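Local coordinates for protein yncA (Salmonella typhimurium, PDB 3DR6) that probably transfers an acetyl group from acetyl-coenzyme A to an acceptor, as a putative acetyltransferase of the GNAT family, at residues E60-G72 against T83-Q95. Numbering follows the deposited sequence.
With EDO (1,2-ethanediol), chain I.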
# COMPACT_ATOMS: atom_id res chain seq x y z
N GLU C 60 19.62 2.37 22.03
CA GLU C 60 20.45 1.56 22.91
C GLU C 60 20.55 2.29 24.25
O GLU C 60 20.59 3.53 24.31
CB GLU C 60 21.82 1.38 22.26
CG GLU C 60 22.72 0.29 22.82
CD GLU C 60 24.07 0.27 22.11
OE1 GLU C 60 24.24 0.98 21.09
OE2 GLU C 60 24.99 -0.45 22.56
N GLU C 61 20.58 1.51 25.33
CA GLU C 61 20.75 2.01 26.70
C GLU C 61 21.54 0.94 27.45
O GLU C 61 21.12 -0.24 27.49
CB GLU C 61 19.38 2.22 27.35
CG GLU C 61 19.39 2.82 28.77
CD GLU C 61 18.01 2.75 29.41
OE1 GLU C 61 17.04 3.28 28.82
OE2 GLU C 61 17.87 2.13 30.49
N ASN C 62 22.68 1.33 28.01
CA ASN C 62 23.55 0.43 28.75
C ASN C 62 23.85 -0.83 27.93
O ASN C 62 23.86 -1.94 28.46
CB ASN C 62 22.92 0.08 30.11
CG ASN C 62 23.97 -0.22 31.19
OD1 ASN C 62 25.11 0.22 31.12
ND2 ASN C 62 23.55 -0.98 32.21
N GLY C 63 24.08 -0.64 26.64
CA GLY C 63 24.36 -1.76 25.74
C GLY C 63 23.18 -2.63 25.32
O GLY C 63 23.37 -3.62 24.60
N VAL C 64 21.97 -2.30 25.77
CA VAL C 64 20.77 -3.09 25.42
C VAL C 64 19.98 -2.36 24.32
O VAL C 64 19.75 -1.15 24.41
CB VAL C 64 19.88 -3.38 26.66
CG1 VAL C 64 18.59 -4.13 26.26
CG2 VAL C 64 20.67 -4.17 27.75
N VAL C 65 19.59 -3.09 23.28
CA VAL C 65 18.73 -2.53 22.22
C VAL C 65 17.31 -2.39 22.79
O VAL C 65 16.69 -3.38 23.15
CB VAL C 65 18.76 -3.40 20.92
CG1 VAL C 65 17.71 -2.91 19.90
CG2 VAL C 65 20.16 -3.37 20.29
N THR C 66 16.83 -1.16 22.88
CA THR C 66 15.53 -0.84 23.50
C THR C 66 14.42 -0.58 22.47
O THR C 66 13.22 -0.43 22.82
CB THR C 66 15.66 0.39 24.41
OG1 THR C 66 16.25 1.45 23.64
CG2 THR C 66 16.55 0.09 25.63
N GLY C 67 14.80 -0.48 21.20
CA GLY C 67 13.86 -0.19 20.12
C GLY C 67 14.56 -0.18 18.78
O GLY C 67 15.79 -0.15 18.71
N TYR C 68 13.77 -0.19 17.71
CA TYR C 68 14.35 -0.05 16.39
C TYR C 68 13.37 0.65 15.44
O TYR C 68 12.15 0.72 15.70
CB TYR C 68 14.81 -1.40 15.82
CG TYR C 68 13.73 -2.29 15.22
CD1 TYR C 68 13.01 -3.20 16.02
CD2 TYR C 68 13.45 -2.25 13.85
CE1 TYR C 68 12.04 -4.02 15.47
CE2 TYR C 68 12.47 -3.08 13.29
CZ TYR C 68 11.77 -3.95 14.11
OH TYR C 68 10.81 -4.78 13.56
N ALA C 69 13.92 1.17 14.35
CA ALA C 69 13.13 1.91 13.36
C ALA C 69 13.71 1.70 11.97
O ALA C 69 14.93 1.55 11.79
CB ALA C 69 13.09 3.39 13.70
N SER C 70 12.82 1.68 10.98
CA SER C 70 13.25 1.60 9.58
C SER C 70 12.17 2.23 8.71
O SER C 70 11.09 2.57 9.21
CB SER C 70 13.47 0.13 9.17
OG SER C 70 14.13 0.05 7.91
N PHE C 71 12.45 2.39 7.42
CA PHE C 71 11.37 2.62 6.47
C PHE C 71 11.60 1.80 5.22
O PHE C 71 12.75 1.39 4.91
CB PHE C 71 11.15 4.12 6.17
CG PHE C 71 12.32 4.82 5.52
CD1 PHE C 71 12.67 4.54 4.19
CD2 PHE C 71 13.03 5.80 6.22
CE1 PHE C 71 13.73 5.21 3.56
CE2 PHE C 71 14.11 6.50 5.60
CZ PHE C 71 14.46 6.19 4.27
N GLY C 72 10.50 1.57 4.52
CA GLY C 72 10.53 0.96 3.20
C GLY C 72 9.59 1.66 2.25
O GLY C 72 8.90 2.62 2.61
N THR C 83 7.84 8.16 -1.74
CA THR C 83 7.00 8.00 -0.56
C THR C 83 7.38 6.72 0.18
O THR C 83 7.35 5.60 -0.39
CB THR C 83 5.50 7.98 -0.93
OG1 THR C 83 5.17 9.20 -1.62
CG2 THR C 83 4.61 7.87 0.34
N VAL C 84 7.78 6.88 1.44
CA VAL C 84 8.18 5.75 2.26
C VAL C 84 7.23 5.61 3.45
O VAL C 84 6.59 6.58 3.88
CB VAL C 84 9.66 5.84 2.74
CG1 VAL C 84 10.64 5.59 1.55
CG2 VAL C 84 9.93 7.19 3.49
N GLU C 85 7.14 4.39 3.97
CA GLU C 85 6.35 4.12 5.16
C GLU C 85 7.27 3.59 6.26
O GLU C 85 8.06 2.65 6.03
CB GLU C 85 5.26 3.08 4.85
CG GLU C 85 4.49 2.72 6.09
CD GLU C 85 3.36 1.75 5.82
OE1 GLU C 85 3.16 1.41 4.63
OE2 GLU C 85 2.70 1.35 6.82
N HIS C 86 7.14 4.16 7.46
CA HIS C 86 8.07 3.87 8.56
C HIS C 86 7.57 2.71 9.40
O HIS C 86 6.39 2.41 9.39
CB HIS C 86 8.35 5.12 9.45
CG HIS C 86 7.26 5.46 10.43
ND1 HIS C 86 6.94 4.65 11.50
CD2 HIS C 86 6.47 6.56 10.54
CE1 HIS C 86 5.96 5.21 12.19
NE2 HIS C 86 5.68 6.38 11.64
N SER C 87 8.49 2.08 10.11
CA SER C 87 8.12 1.16 11.16
C SER C 87 9.03 1.48 12.34
O SER C 87 10.26 1.53 12.20
CB SER C 87 8.20 -0.30 10.68
OG SER C 87 9.55 -0.70 10.40
N VAL C 88 8.40 1.79 13.47
CA VAL C 88 9.13 2.10 14.71
C VAL C 88 8.55 1.21 15.80
O VAL C 88 7.34 1.28 16.10
CB VAL C 88 8.96 3.59 15.09
CG1 VAL C 88 9.59 3.87 16.43
CG2 VAL C 88 9.56 4.50 14.03
N TYR C 89 9.39 0.36 16.39
CA TYR C 89 8.92 -0.55 17.44
C TYR C 89 9.81 -0.43 18.66
O TYR C 89 11.03 -0.54 18.56
CB TYR C 89 8.87 -2.00 16.92
CG TYR C 89 8.00 -2.19 15.68
CD1 TYR C 89 6.64 -1.89 15.72
CD2 TYR C 89 8.55 -2.64 14.49
CE1 TYR C 89 5.82 -2.03 14.57
CE2 TYR C 89 7.75 -2.80 13.34
CZ TYR C 89 6.39 -2.49 13.41
OH TYR C 89 5.59 -2.63 12.29
N VAL C 90 9.19 -0.19 19.80
CA VAL C 90 9.90 -0.10 21.06
C VAL C 90 9.70 -1.41 21.87
O VAL C 90 8.61 -2.00 21.88
CB VAL C 90 9.44 1.17 21.84
CG1 VAL C 90 10.06 1.24 23.23
CG2 VAL C 90 9.80 2.44 21.01
N HIS C 91 10.77 -1.86 22.51
CA HIS C 91 10.75 -3.08 23.29
C HIS C 91 9.77 -2.87 24.45
O HIS C 91 9.76 -1.78 25.05
CB HIS C 91 12.16 -3.34 23.81
CG HIS C 91 12.31 -4.63 24.54
ND1 HIS C 91 11.73 -4.86 25.77
CD2 HIS C 91 13.00 -5.75 24.23
CE1 HIS C 91 12.05 -6.08 26.18
NE2 HIS C 91 12.82 -6.64 25.27
N PRO C 92 8.95 -3.89 24.81
CA PRO C 92 7.94 -3.60 25.83
C PRO C 92 8.47 -3.25 27.22
O PRO C 92 7.71 -2.75 28.05
CB PRO C 92 7.09 -4.90 25.87
CG PRO C 92 8.04 -5.95 25.44
CD PRO C 92 8.87 -5.29 24.35
N ALA C 93 9.74 -3.51 27.49
CA ALA C 93 10.36 -3.15 28.77
C ALA C 93 10.81 -1.70 28.79
O ALA C 93 11.34 -1.23 29.82
CB ALA C 93 11.54 -4.08 29.06
N HIS C 94 10.60 -1.00 27.67
CA HIS C 94 11.20 0.33 27.46
C HIS C 94 10.29 1.41 26.93
O HIS C 94 10.77 2.40 26.38
CB HIS C 94 12.43 0.18 26.56
CG HIS C 94 13.48 -0.68 27.17
ND1 HIS C 94 14.31 -0.22 28.17
CD2 HIS C 94 13.77 -1.99 27.01
CE1 HIS C 94 15.11 -1.21 28.56
NE2 HIS C 94 14.79 -2.29 27.87
N GLN C 95 8.97 1.28 27.07
CA GLN C 95 8.20 2.46 26.63
C GLN C 95 7.72 3.38 27.77
O GLN C 95 8.07 3.13 28.94
CB GLN C 95 7.42 2.26 25.28
CG GLN C 95 6.30 3.25 24.75
CD GLN C 95 6.68 4.64 24.17
OE1 GLN C 95 5.98 5.59 24.50
NE2 GLN C 95 7.69 4.76 23.27
C1 EDO I . 4.30 -0.17 27.27
O1 EDO I . 3.75 0.20 26.02
C2 EDO I . 5.28 -1.28 26.96
O2 EDO I . 4.93 -2.43 27.73
O HOH W 1 9.88 -3.59 10.44
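A chi1 of 80° tucks Tyr68 CG into the gap between N and C of its backbone, whereas Tyr89 CG, at -57°, points opposite to C. As a hydrogen-bonded antiparallel pair, both start from the same sheet face, and these torsions lay the side chains side by side, pointing the same way. Their rings form an offset edge-to-face pair, planes at 62°, with the edge of Tyr89 turned to the face of Tyr68. Tyr68 OH meets that edge, 3.2 Å from Tyr89 CD2. A water held by Ser87 OG at 2.9 Å, and weakly by Tyr68 OH, lies in the plane of the Tyr89 ring.

Beneath these side chains the antiparallel strands 64-72 and 83-90 form a regular ladder. Paired N-H···O bonds join Tyr68 with Tyr89, Ser70 with Ser87 and Gly72 with Glu85; Tyr89 N to Tyr68 O spans 2.9 Å. On the face of Ala69 and Phe71, Val84 CG2 lies over one face of the Phe71 ring, 4.1 Å from its centroid, and Ala69 CB touches Val88 CG2 at 3.7 Å.

Beyond the ladder, His91 N still bonds to Thr66 O, from above the carbonyl plane. The type I turn from His91 to His94 brings the His94 ring under Thr66 CG2, a CH-pi contact over the ring face, with CG2 3.4 Å from the centroid. Ala93 N donates to His91 ND1 in the ring plane, which restrains the rotation of that imidazole.

This hairpin occupies the middle of the GNAT sheet, between strands 56-61 and 118-124: helix 14-27 covers the tyrosine face, and helix 99-113 packs on Phe71 and His86 opposite.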